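PKS (Streptomyces albus, PDB 4OQJ) probably catalyses condensation of acyl chains on carrier proteins, as a ketosynthase of an AT-less type I polyketide synthase that makes oxazolomycin. Local coordinates at residues L550-T556 / A597-Y602; A569-F574 / A603-A607; L344-N349 / D407-F413. All coordinates share one frame; numbering follows the deposited sequence.

Contact 1: residues L550-T556 / A597-Y602; sequences LVTGGGT and AFAVQY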
ATOM      1  N   LEU A 550      32.273  45.997  11.905  1.00 30.57           N
ATOM      2  CA  LEU A 550      33.719  45.923  11.960  1.00 31.58           C
ATOM      3  C   LEU A 550      34.214  47.239  12.527  1.00 36.71           C
ATOM      4  O   LEU A 550      34.180  48.275  11.853  1.00 35.60           O
ATOM      5  CB  LEU A 550      34.307  45.650  10.578  1.00 30.78           C
ATOM      6  CG  LEU A 550      35.814  45.403  10.543  1.00 33.16           C
ATOM      7  CD1 LEU A 550      36.142  44.421   9.442  1.00 31.92           C
ATOM      8  CD2 LEU A 550      36.561  46.712  10.331  1.00 38.64           C
ATOM      9  N   VAL A 551      34.652  47.193  13.781  1.00 38.12           N
ATOM     10  CA  VAL A 551      34.983  48.411  14.516  1.00 48.33           C
ATOM     11  C   VAL A 551      36.462  48.696  14.505  1.00 53.17           C
ATOM     12  O   VAL A 551      37.267  47.842  14.146  1.00 42.08           O
ATOM     13  CB  VAL A 551      34.530  48.335  15.992  1.00 51.27           C
ATOM     14  CG1 VAL A 551      33.015  48.299  16.084  1.00 54.05           C
ATOM     15  CG2 VAL A 551      35.149  47.117  16.696  1.00 51.42           C
ATOM     16  N   THR A 552      36.815  49.913  14.899  1.00 70.48           N
ATOM     17  CA  THR A 552      38.176  50.201  15.310  1.00 77.69           C
ATOM     18  C   THR A 552      38.313  49.728  16.749  1.00 79.27           C
ATOM     19  O   THR A 552      37.325  49.385  17.405  1.00 79.85           O
ATOM     20  CB  THR A 552      38.526  51.693  15.223  1.00 74.90           C
ATOM     21  OG1 THR A 552      37.481  52.457  15.838  1.00 72.35           O
ATOM     22  CG2 THR A 552      38.700  52.126  13.776  1.00 72.20           C
ATOM     23  N   GLY A 553      39.540  49.729  17.242  1.00 74.74           N
ATOM     24  CA  GLY A 553      39.823  49.205  18.558  1.00 73.37           C
ATOM     25  C   GLY A 553      41.129  48.470  18.456  1.00 73.30           C
ATOM     26  O   GLY A 553      41.543  48.097  17.361  1.00 73.82           O
ATOM     27  N   GLY A 554      41.791  48.277  19.587  1.00 74.42           N
ATOM     28  CA  GLY A 554      43.053  47.574  19.593  1.00 73.17           C
ATOM     29  C   GLY A 554      42.879  46.136  19.148  1.00 64.23           C
ATOM     30  O   GLY A 554      41.760  45.595  19.114  1.00 50.16           O
ATOM     31  N   GLY A 555      43.999  45.515  18.797  1.00 67.91           N
ATOM     32  CA  GLY A 555      44.019  44.097  18.513  1.00 64.58           C
ATOM     33  C   GLY A 555      43.612  43.307  19.743  1.00 56.88           C
ATOM     34  O   GLY A 555      43.502  43.842  20.847  1.00 55.99           O
ATOM     35  N   THR A 556      43.387  42.018  19.546  1.00 46.25           N
ATOM     36  CA  THR A 556      42.964  41.137  20.618  1.00 42.39           C
ATOM     37  C   THR A 556      43.748  39.830  20.503  1.00 36.64           C
ATOM     38  O   THR A 556      43.196  38.826  20.049  1.00 31.62           O
ATOM     39  CB  THR A 556      41.465  40.876  20.525  1.00 46.17           C
ATOM     40  OG1 THR A 556      41.168  40.272  19.248  1.00 37.18           O
ATOM     41  CG2 THR A 556      40.694  42.200  20.681  1.00 42.86           C
ATOM     42  N   ALA A 597      43.641  44.105  14.258  1.00 27.25           N
ATOM     43  CA  ALA A 597      42.229  44.189  14.612  1.00 29.84           C
ATOM     44  C   ALA A 597      41.369  43.979  13.375  1.00 28.74           C
ATOM     45  O   ALA A 597      40.352  43.295  13.435  1.00 28.64           O
ATOM     46  CB  ALA A 597      41.912  45.532  15.262  1.00 38.34           C
ATOM     47  N   PHE A 598      41.777  44.558  12.248  1.00 28.20           N
ATOM     48  CA  PHE A 598      41.066  44.330  10.998  1.00 28.42           C
ATOM     49  C   PHE A 598      41.050  42.843  10.641  1.00 29.51           C
ATOM     50  O   PHE A 598      39.986  42.265  10.426  1.00 30.28           O
ATOM     51  CB  PHE A 598      41.694  45.117   9.847  1.00 28.36           C
ATOM     52  CG  PHE A 598      41.090  44.792   8.517  1.00 30.82           C
ATOM     53  CD1 PHE A 598      39.902  45.388   8.113  1.00 33.76           C
ATOM     54  CD2 PHE A 598      41.683  43.868   7.683  1.00 28.47           C
ATOM     55  CE1 PHE A 598      39.332  45.069   6.898  1.00 32.51           C
ATOM     56  CE2 PHE A 598      41.115  43.551   6.468  1.00 28.38           C
ATOM     57  CZ  PHE A 598      39.937  44.153   6.078  1.00 29.70           C
ATOM     58  N   ALA A 599      42.235  42.237  10.577  1.00 29.15           N
ATOM     59  CA  ALA A 599      42.384  40.836  10.168  1.00 26.50           C
ATOM     60  C   ALA A 599      41.466  39.890  10.947  1.00 23.02           C
ATOM     61  O   ALA A 599      40.746  39.101  10.347  1.00 22.48           O
ATOM     62  CB  ALA A 599      43.826  40.396  10.324  1.00 25.14           C
ATOM     63  N   VAL A 600      41.491  39.974  12.270  1.00 22.62           N
ATOM     64  CA  VAL A 600      40.650  39.121  13.102  1.00 21.90           C
ATOM     65  C   VAL A 600      39.173  39.318  12.778  1.00 22.61           C
ATOM     66  O   VAL A 600      38.424  38.354  12.678  1.00 21.64           O
ATOM     67  CB  VAL A 600      40.869  39.392  14.594  1.00 26.15           C
ATOM     68  CG1 VAL A 600      39.957  38.500  15.452  1.00 26.12           C
ATOM     69  CG2 VAL A 600      42.312  39.139  14.955  1.00 34.11           C
ATOM     70  N   GLN A 601      38.756  40.570  12.600  1.00 23.02           N
ATOM     71  CA  GLN A 601      37.355  40.856  12.330  1.00 23.95           C
ATOM     72  C   GLN A 601      36.961  40.407  10.924  1.00 23.30           C
ATOM     73  O   GLN A 601      35.882  39.854  10.742  1.00 21.13           O
ATOM     74  CB  GLN A 601      37.062  42.350  12.514  1.00 23.17           C
ATOM     75  CG  GLN A 601      37.038  42.790  13.973  1.00 23.58           C
ATOM     76  CD  GLN A 601      36.725  44.271  14.148  1.00 26.04           C
ATOM     77  OE1 GLN A 601      35.579  44.651  14.374  1.00 31.09           O
ATOM     78  NE2 GLN A 601      37.747  45.102  14.067  1.00 25.29           N
ATOM     79  N   TYR A 602      37.835  40.646   9.943  1.00 22.23           N
ATOM     80  CA  TYR A 602      37.574  40.242   8.568  1.00 22.20           C
ATOM     81  C   TYR A 602      37.449  38.728   8.475  1.00 21.42           C
ATOM     82  O   TYR A 602      36.519  38.206   7.856  1.00 21.37           O
ATOM     83  CB  TYR A 602      38.685  40.735   7.621  1.00 23.13           C
ATOM     84  CG  TYR A 602      38.475  40.299   6.185  1.00 24.13           C
ATOM     85  CD1 TYR A 602      37.645  41.017   5.334  1.00 27.67           C
ATOM     86  CD2 TYR A 602      39.100  39.170   5.681  1.00 23.93           C
ATOM     87  CE1 TYR A 602      37.444  40.621   4.020  1.00 31.85           C
ATOM     88  CE2 TYR A 602      38.912  38.770   4.369  1.00 27.25           C
ATOM     89  CZ  TYR A 602      38.076  39.496   3.544  1.00 32.94           C
ATOM     90  OH  TYR A 602      37.881  39.100   2.234  1.00 41.21           O
TER
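Two hydrogen bonds tie the side-chain amide of Q601 to the backbone of V551. V551 N donates to Q601 OE1 (2.8 Å), and Q601 NE2 answers with a nearly straight bond to V551 O, also 2.8 Å, with an N-H...O angle of 171°. The acceptor lies in the amide plane of Q601, whose chain runs extended beyond CG to reach the loop. Glutamine suits the place because one flat group supplies both an acceptor and a donor. The second hydrogen of NE2 goes back to A597 O at 3.2 Å, from above that carbonyl's plane, while Q601 N reaches the same oxygen from the opposite face; this intrahelical bond helps fix the rotation of the amide. This fastens the loop leading from strand 547-549 to helix 557-566 onto the early part of helix 594-610.

Apolar packing flanks the amide. L550 is swung over the helix with CG anti to its own N (chi1 -174°), and its CD1 reaches Q601 CB at 3.8 Å and F598 CD1 at 4.1 Å. Beyond F598, L632 and L633 of helix 627-635 continue this packing. Where glycines keep the loop slim, the small CB of A597 lies 3.3 Å from G553 O.

Contact 2: residues A569-F574 / A603-A607; sequences AFREHF and ATARA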
ATOM      1  N   ALA A 569      37.709  27.238  10.069  1.00 23.20           N
ATOM      2  CA  ALA A 569      37.200  28.204   9.095  1.00 24.92           C
ATOM      3  C   ALA A 569      37.844  29.571   9.310  1.00 26.49           C
ATOM      4  O   ALA A 569      38.146  30.294   8.357  1.00 27.24           O
ATOM      5  CB  ALA A 569      35.681  28.301   9.190  1.00 25.48           C
ATOM      6  N   PHE A 570      38.073  29.919  10.568  1.00 24.14           N
ATOM      7  CA  PHE A 570      38.731  31.180  10.884  1.00 23.72           C
ATOM      8  C   PHE A 570      40.154  31.148  10.365  1.00 25.09           C
ATOM      9  O   PHE A 570      40.607  32.078   9.699  1.00 24.33           O
ATOM     10  CB  PHE A 570      38.725  31.438  12.395  1.00 22.31           C
ATOM     11  CG  PHE A 570      39.476  32.678  12.806  1.00 22.86           C
ATOM     12  CD1 PHE A 570      38.842  33.912  12.826  1.00 21.16           C
ATOM     13  CD2 PHE A 570      40.812  32.611  13.173  1.00 25.77           C
ATOM     14  CE1 PHE A 570      39.523  35.049  13.201  1.00 21.97           C
ATOM     15  CE2 PHE A 570      41.503  33.749  13.550  1.00 30.61           C
ATOM     16  CZ  PHE A 570      40.856  34.972  13.569  1.00 25.08           C
ATOM     17  N   ARG A 571      40.849  30.061  10.684  1.00 30.69           N
ATOM     18  CA  ARG A 571      42.254  29.885  10.329  1.00 30.53           C
ATOM     19  C   ARG A 571      42.450  30.056   8.827  1.00 29.09           C
ATOM     20  O   ARG A 571      43.371  30.753   8.396  1.00 31.63           O
ATOM     21  CB  ARG A 571      42.739  28.505  10.797  1.00 32.41           C
ATOM     22  CG  ARG A 571      44.234  28.344  10.836  1.00 35.51           C
ATOM     23  CD  ARG A 571      44.667  27.123  11.643  1.00 40.10           C
ATOM     24  NE  ARG A 571      43.944  25.902  11.279  1.00 41.43           N
ATOM     25  CZ  ARG A 571      43.091  25.242  12.068  1.00 35.03           C
ATOM     26  NH1 ARG A 571      42.516  24.139  11.621  1.00 33.57           N
ATOM     27  NH2 ARG A 571      42.817  25.656  13.303  1.00 33.37           N
ATOM     28  N   GLU A 572      41.562  29.449   8.039  1.00 30.82           N
ATOM     29  CA  GLU A 572      41.607  29.581   6.580  1.00 33.55           C
ATOM     30  C   GLU A 572      41.576  31.041   6.141  1.00 33.35           C
ATOM     31  O   GLU A 572      42.475  31.507   5.444  1.00 35.52           O
ATOM     32  CB  GLU A 572      40.439  28.833   5.920  1.00 35.78           C
ATOM     33  CG  GLU A 572      40.370  29.031   4.394  1.00 43.11           C
ATOM     34  CD  GLU A 572      39.074  28.539   3.766  1.00 50.77           C
ATOM     35  OE1 GLU A 572      38.343  27.749   4.408  1.00 48.65           O
ATOM     36  OE2 GLU A 572      38.785  28.957   2.621  1.00 56.10           O
ATOM     37  N   HIS A 573      40.531  31.761   6.531  1.00 30.25           N
ATOM     38  CA  HIS A 573      40.358  33.142   6.077  1.00 29.98           C
ATOM     39  C   HIS A 573      41.373  34.102   6.686  1.00 25.43           C
ATOM     40  O   HIS A 573      41.712  35.123   6.080  1.00 28.41           O
ATOM     41  CB  HIS A 573      38.943  33.612   6.385  1.00 31.87           C
ATOM     42  CG  HIS A 573      37.894  32.811   5.682  1.00 32.22           C
ATOM     43  ND1 HIS A 573      37.731  32.849   4.316  1.00 37.03           N
ATOM     44  CD2 HIS A 573      36.980  31.929   6.149  1.00 29.88           C
ATOM     45  CE1 HIS A 573      36.749  32.031   3.971  1.00 36.23           C
ATOM     46  NE2 HIS A 573      36.279  31.461   5.064  1.00 30.41           N
ATOM     47  N   PHE A 574      41.859  33.797   7.881  1.00 25.51           N
ATOM     48  CA  PHE A 574      42.879  34.647   8.486  1.00 25.70           C
ATOM     49  C   PHE A 574      44.186  34.523   7.702  1.00 24.78           C
ATOM     50  O   PHE A 574      44.852  35.522   7.438  1.00 24.40           O
ATOM     51  CB  PHE A 574      43.098  34.287   9.961  1.00 22.95           C
ATOM     52  CG  PHE A 574      43.927  35.295  10.714  1.00 24.39           C
ATOM     53  CD1 PHE A 574      45.303  35.215  10.718  1.00 26.51           C
ATOM     54  CD2 PHE A 574      43.321  36.329  11.410  1.00 24.70           C
ATOM     55  CE1 PHE A 574      46.062  36.146  11.405  1.00 28.59           C
ATOM     56  CE2 PHE A 574      44.061  37.253  12.091  1.00 24.51           C
ATOM     57  CZ  PHE A 574      45.440  37.167  12.092  1.00 28.09           C
ATOM     58  N   ALA A 603      38.382  38.021   9.099  1.00 21.02           N
ATOM     59  CA  ALA A 603      38.357  36.565   9.077  1.00 20.32           C
ATOM     60  C   ALA A 603      37.091  36.027   9.753  1.00 19.54           C
ATOM     61  O   ALA A 603      36.508  35.046   9.286  1.00 19.66           O
ATOM     62  CB  ALA A 603      39.587  36.016   9.742  1.00 20.39           C
ATOM     63  N   THR A 604      36.668  36.656  10.849  1.00 19.57           N
ATOM     64  CA  THR A 604      35.437  36.236  11.531  1.00 19.25           C
ATOM     65  C   THR A 604      34.234  36.431  10.592  1.00 19.04           C
ATOM     66  O   THR A 604      33.393  35.541  10.450  1.00 18.39           O
ATOM     67  CB  THR A 604      35.208  37.018  12.852  1.00 19.85           C
ATOM     68  OG1 THR A 604      36.288  36.777  13.760  1.00 22.61           O
ATOM     69  CG2 THR A 604      33.908  36.597  13.515  1.00 20.93           C
ATOM     70  N   ALA A 605      34.173  37.587   9.932  1.00 21.68           N
ATOM     71  CA  ALA A 605      33.086  37.883   8.997  1.00 21.99           C
ATOM     72  C   ALA A 605      33.023  36.871   7.857  1.00 22.18           C
ATOM     73  O   ALA A 605      31.941  36.411   7.494  1.00 23.77           O
ATOM     74  CB  ALA A 605      33.226  39.288   8.437  1.00 21.90           C
ATOM     75  N   ARG A 606      34.172  36.517   7.293  1.00 21.83           N
ATOM     76  CA  ARG A 606      34.196  35.528   6.219  1.00 23.75           C
ATOM     77  C   ARG A 606      33.787  34.135   6.721  1.00 21.62           C
ATOM     78  O   ARG A 606      33.153  33.370   5.997  1.00 19.20           O
ATOM     79  CB  ARG A 606      35.582  35.464   5.576  1.00 24.48           C
ATOM     80  CG  ARG A 606      36.047  36.757   4.904  1.00 30.00           C
ATOM     81  CD  ARG A 606      34.973  37.395   4.031  1.00 36.04           C
ATOM     82  NE  ARG A 606      34.591  36.551   2.902  1.00 45.73           N
ATOM     83  CZ  ARG A 606      33.383  36.533   2.339  1.00 52.10           C
ATOM     84  NH1 ARG A 606      32.396  37.297   2.800  1.00 51.49           N
ATOM     85  NH2 ARG A 606      33.157  35.731   1.311  1.00 55.71           N
ATOM     86  N   ALA A 607      34.141  33.798   7.956  1.00 19.57           N
ATOM     87  CA  ALA A 607      33.763  32.498   8.491  1.00 19.27           C
ATOM     88  C   ALA A 607      32.242  32.453   8.654  1.00 19.21           C
ATOM     89  O   ALA A 607      31.610  31.453   8.331  1.00 20.03           O
ATOM     90  CB  ALA A 607      34.463  32.227   9.812  1.00 19.27           C
TER
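The hydroxyl of T604 hydrogen-bonds to V600 O one turn back in its own helix, and the same OG1 sits at the edge of the F570 ring, near its plane and 3.7 Å from CE1. Threonine fits here because its hydroxyl is satisfied within the helix while it faces an aromatic edge. F570 holds CG anti to its N (chi1 176°), which carries the ring across to A603, where CE1 lies 3.6 Å from A603 CB. That methyl also packs 3.9 Å from F574 CB, so one small residue nestles among the side chains of the neighbouring helix.

Helices 568-581 and 594-610 cross steeply here, with local axes 8.3 Å apart at closest approach and 124° between their directions. Alanines allow so near an approach; at the far end of the contact A569 CB meets A607 CB at 4.2 Å.

A CH-pi contact completes the interface. R606 CB stands over one face of the H573 imidazole, 3.6 Å from the ring centroid and 16° off its normal, and E572 CD lies more loosely over the rim of the opposite face. The rest of R606 bends at chi2 and chi3, leading its guanidinium away from H573.

Contact 3: residues L344-N349 / D407-F413; sequences LNQAFN and DFAAGPF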
ATOM      1  N   LEU A 344       1.616 -20.409  16.188  1.00 17.95           N
ATOM      2  CA  LEU A 344       2.993 -20.157  16.601  1.00 17.53           C
ATOM      3  C   LEU A 344       3.761 -21.457  16.862  1.00 19.44           C
ATOM      4  O   LEU A 344       4.919 -21.593  16.453  1.00 18.11           O
ATOM      5  CB  LEU A 344       3.016 -19.298  17.857  1.00 17.08           C
ATOM      6  CG  LEU A 344       2.677 -17.818  17.669  1.00 16.81           C
ATOM      7  CD1 LEU A 344       2.419 -17.203  19.032  1.00 16.00           C
ATOM      8  CD2 LEU A 344       3.823 -17.089  16.932  1.00 14.94           C
ATOM      9  N   ASN A 345       3.120 -22.397  17.545  1.00 19.54           N
ATOM     10  CA  ASN A 345       3.719 -23.722  17.763  1.00 21.47           C
ATOM     11  C   ASN A 345       4.094 -24.353  16.419  1.00 22.86           C
ATOM     12  O   ASN A 345       5.204 -24.844  16.237  1.00 23.60           O
ATOM     13  CB  ASN A 345       2.765 -24.659  18.517  1.00 20.97           C
ATOM     14  CG  ASN A 345       2.724 -24.402  20.022  1.00 22.24           C
ATOM     15  OD1 ASN A 345       3.561 -23.693  20.576  1.00 23.02           O
ATOM     16  ND2 ASN A 345       1.732 -24.987  20.688  1.00 21.96           N
ATOM     17  N   GLN A 346       3.159 -24.324  15.477  1.00 23.81           N
ATOM     18  CA  GLN A 346       3.380 -24.958  14.177  1.00 25.99           C
ATOM     19  C   GLN A 346       4.551 -24.277  13.468  1.00 23.82           C
ATOM     20  O   GLN A 346       5.445 -24.951  12.956  1.00 24.18           O
ATOM     21  CB  GLN A 346       2.114 -24.904  13.307  1.00 27.72           C
ATOM     22  CG  GLN A 346       2.329 -25.445  11.900  1.00 28.75           C
ATOM     23  CD  GLN A 346       1.077 -25.387  11.032  1.00 31.43           C
ATOM     24  OE1 GLN A 346      -0.008 -25.772  11.459  1.00 32.16           O
ATOM     25  NE2 GLN A 346       1.230 -24.897   9.806  1.00 35.59           N
ATOM     26  N   ALA A 347       4.561 -22.946  13.443  1.00 18.38           N
ATOM     27  CA  ALA A 347       5.653 -22.230  12.798  1.00 18.98           C
ATOM     28  C   ALA A 347       6.989 -22.505  13.495  1.00 19.80           C
ATOM     29  O   ALA A 347       7.998 -22.751  12.831  1.00 22.73           O
ATOM     30  CB  ALA A 347       5.369 -20.728  12.771  1.00 19.81           C
ATOM     31  N   PHE A 348       6.996 -22.461  14.826  1.00 18.94           N
ATOM     32  CA  PHE A 348       8.238 -22.559  15.572  1.00 21.04           C
ATOM     33  C   PHE A 348       8.815 -23.978  15.525  1.00 25.30           C
ATOM     34  O   PHE A 348      10.031 -24.140  15.510  1.00 26.50           O
ATOM     35  CB  PHE A 348       8.036 -22.102  17.030  1.00 21.12           C
ATOM     36  CG  PHE A 348       8.217 -20.610  17.228  1.00 20.64           C
ATOM     37  CD1 PHE A 348       7.436 -19.697  16.534  1.00 18.42           C
ATOM     38  CD2 PHE A 348       9.172 -20.125  18.110  1.00 22.90           C
ATOM     39  CE1 PHE A 348       7.610 -18.321  16.715  1.00 17.71           C
ATOM     40  CE2 PHE A 348       9.349 -18.760  18.297  1.00 20.25           C
ATOM     41  CZ  PHE A 348       8.566 -17.855  17.596  1.00 17.67           C
ATOM     42  N   ASN A 349       7.948 -24.988  15.465  1.00 23.76           N
ATOM     43  CA  ASN A 349       8.383 -26.392  15.492  1.00 29.22           C
ATOM     44  C   ASN A 349       8.596 -26.988  14.103  1.00 33.67           C
ATOM     45  O   ASN A 349       8.804 -28.191  13.968  1.00 34.73           O
ATOM     46  CB  ASN A 349       7.358 -27.263  16.232  1.00 33.08           C
ATOM     47  CG  ASN A 349       7.287 -26.968  17.720  1.00 41.44           C
ATOM     48  OD1 ASN A 349       8.281 -26.591  18.347  1.00 46.89           O
ATOM     49  ND2 ASN A 349       6.104 -27.156  18.297  1.00 43.29           N
ATOM     50  N   ASP A 407      -2.594 -25.032  23.862  1.00 30.63           N
ATOM     51  CA  ASP A 407      -1.597 -26.096  23.953  1.00 31.43           C
ATOM     52  C   ASP A 407      -0.163 -25.554  24.147  1.00 28.49           C
ATOM     53  O   ASP A 407       0.693 -25.695  23.271  1.00 27.24           O
ATOM     54  CB  ASP A 407      -1.673 -26.973  22.703  1.00 37.08           C
ATOM     55  CG  ASP A 407      -1.094 -28.361  22.931  1.00 47.77           C
ATOM     56  OD1 ASP A 407      -0.493 -28.601  24.002  1.00 49.12           O
ATOM     57  OD2 ASP A 407      -1.238 -29.210  22.030  1.00 55.42           O
ATOM     58  N   PHE A 408       0.100 -24.943  25.305  1.00 26.92           N
ATOM     59  CA  PHE A 408       1.428 -24.398  25.587  1.00 29.80           C
ATOM     60  C   PHE A 408       2.487 -25.501  25.577  1.00 31.23           C
ATOM     61  O   PHE A 408       3.595 -25.308  25.075  1.00 27.66           O
ATOM     62  CB  PHE A 408       1.454 -23.668  26.944  1.00 30.52           C
ATOM     63  CG  PHE A 408       0.794 -22.312  26.927  1.00 30.42           C
ATOM     64  CD1 PHE A 408       1.367 -21.260  26.237  1.00 30.48           C
ATOM     65  CD2 PHE A 408      -0.390 -22.090  27.606  1.00 32.34           C
ATOM     66  CE1 PHE A 408       0.768 -20.011  26.219  1.00 29.56           C
ATOM     67  CE2 PHE A 408      -0.992 -20.844  27.594  1.00 29.50           C
ATOM     68  CZ  PHE A 408      -0.414 -19.804  26.897  1.00 29.73           C
ATOM     69  N   ALA A 409       2.137 -26.659  26.124  1.00 32.35           N
ATOM     70  CA  ALA A 409       3.091 -27.750  26.278  1.00 33.46           C
ATOM     71  C   ALA A 409       3.627 -28.254  24.942  1.00 31.83           C
ATOM     72  O   ALA A 409       4.682 -28.874  24.891  1.00 33.43           O
ATOM     73  CB  ALA A 409       2.452 -28.895  27.043  1.00 36.39           C
ATOM     74  N   ALA A 410       2.911 -27.980  23.857  1.00 31.02           N
ATOM     75  CA  ALA A 410       3.344 -28.425  22.535  1.00 32.82           C
ATOM     76  C   ALA A 410       4.457 -27.552  21.957  1.00 34.06           C
ATOM     77  O   ALA A 410       4.974 -27.830  20.868  1.00 32.97           O
ATOM     78  CB  ALA A 410       2.158 -28.448  21.582  1.00 35.08           C
ATOM     79  N   GLY A 411       4.813 -26.483  22.663  1.00 34.22           N
ATOM     80  CA  GLY A 411       5.769 -25.526  22.136  1.00 31.54           C
ATOM     81  C   GLY A 411       6.563 -24.825  23.220  1.00 29.40           C
ATOM     82  O   GLY A 411       6.503 -25.203  24.391  1.00 27.43           O
ATOM     83  N   PRO A 412       7.303 -23.780  22.830  1.00 26.05           N
ATOM     84  CA  PRO A 412       8.222 -23.079  23.736  1.00 26.16           C
ATOM     85  C   PRO A 412       7.594 -21.947  24.558  1.00 26.97           C
ATOM     86  O   PRO A 412       8.289 -21.332  25.371  1.00 25.70           O
ATOM     87  CB  PRO A 412       9.258 -22.507  22.771  1.00 24.68           C
ATOM     88  CG  PRO A 412       8.429 -22.154  21.549  1.00 23.39           C
ATOM     89  CD  PRO A 412       7.354 -23.227  21.463  1.00 23.47           C
ATOM     90  N   PHE A 413       6.313 -21.664  24.356  1.00 24.70           N
ATOM     91  CA  PHE A 413       5.744 -20.423  24.875  1.00 23.06           C
ATOM     92  C   PHE A 413       5.247 -20.505  26.308  1.00 24.24           C
ATOM     93  O   PHE A 413       4.813 -21.548  26.784  1.00 24.56           O
ATOM     94  CB  PHE A 413       4.617 -19.958  23.954  1.00 21.16           C
ATOM     95  CG  PHE A 413       5.081 -19.749  22.560  1.00 21.47           C
ATOM     96  CD1 PHE A 413       5.941 -18.698  22.268  1.00 20.36           C
ATOM     97  CD2 PHE A 413       4.733 -20.632  21.553  1.00 20.23           C
ATOM     98  CE1 PHE A 413       6.416 -18.506  21.000  1.00 20.61           C
ATOM     99  CE2 PHE A 413       5.214 -20.450  20.272  1.00 19.40           C
ATOM    100  CZ  PHE A 413       6.057 -19.384  19.993  1.00 19.35           C
TER
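N345 reaches from the helix to the loop with CG anti to its carbonyl carbon (chi1 -79°); its ND2 bonds to the loop while OD1 packs against it. ND2 donates to D407 O at 2.9 Å in a noticeably bent bond, with the acceptor close to the amide plane. A410 N gives the same oxygen the i+3 to i backbone bond of the 3-10 turn 408-410, so N345 ND2 is a second donor, arriving from the opposite face of the carbonyl. OD1 points the other way, to the edge of the F413 ring, 3.4 Å from CD2 and in the ring plane; amide and ring are turned only 18° from each other. The same oxygen lies 3.3 Å from G411 CA, a close approach that suits glycine's bare backbone.

One turn later N349 repeats the first torsion and sends ND2 to A410 O, again at 2.9 Å and again bent, with the acceptor tilted from the amide plane, while its OD1 accepts from L355 N. Asparagine is apt at both positions: the side chain is short enough to hold its amide close to the helix.

Beside the amides, F413 fills the apolar part. Its CZ points at the centre of the F348 ring in an edge-to-face pair, centroids 4.8 Å apart and planes at 69°. P412 CG and L344 CD1 cover opposite faces of F413, and L344 CB touches its rim at CE2, 3.5 Å away. V326 of the central sheet borders L344, F348 and F413, placing the contact where helix 336-348 packs near strand 413-415, outermost in this chain's sheet of the thiolase-type ketosynthase fold.

Two asparagine amides thus satisfy the backbone carbonyls of D407 and A410 where the loop meets the helix, with the F413 edge set against the F348 face beside them.

Contacts 1 and 2 share helix 594-610 and lie 13 Å apart between centres, with their segments alternating along the chain. They also touch: V600 O is 3.5 Å from F570 CE1, and A599 CB is 3.6 Å from F574 CE2. The loop of contact 1 and the crossing helix of contact 2 both pack on helix 594-610, on neighbouring turns. Contact 3 closes earlier in the sequence and sits on the other side of the chain's centre, within the ketosynthase family region; its centre is 77 Å from that of contact 1 and 68 Å from that of contact 2. None of the three includes S292 or K294, which bind a potassium ion.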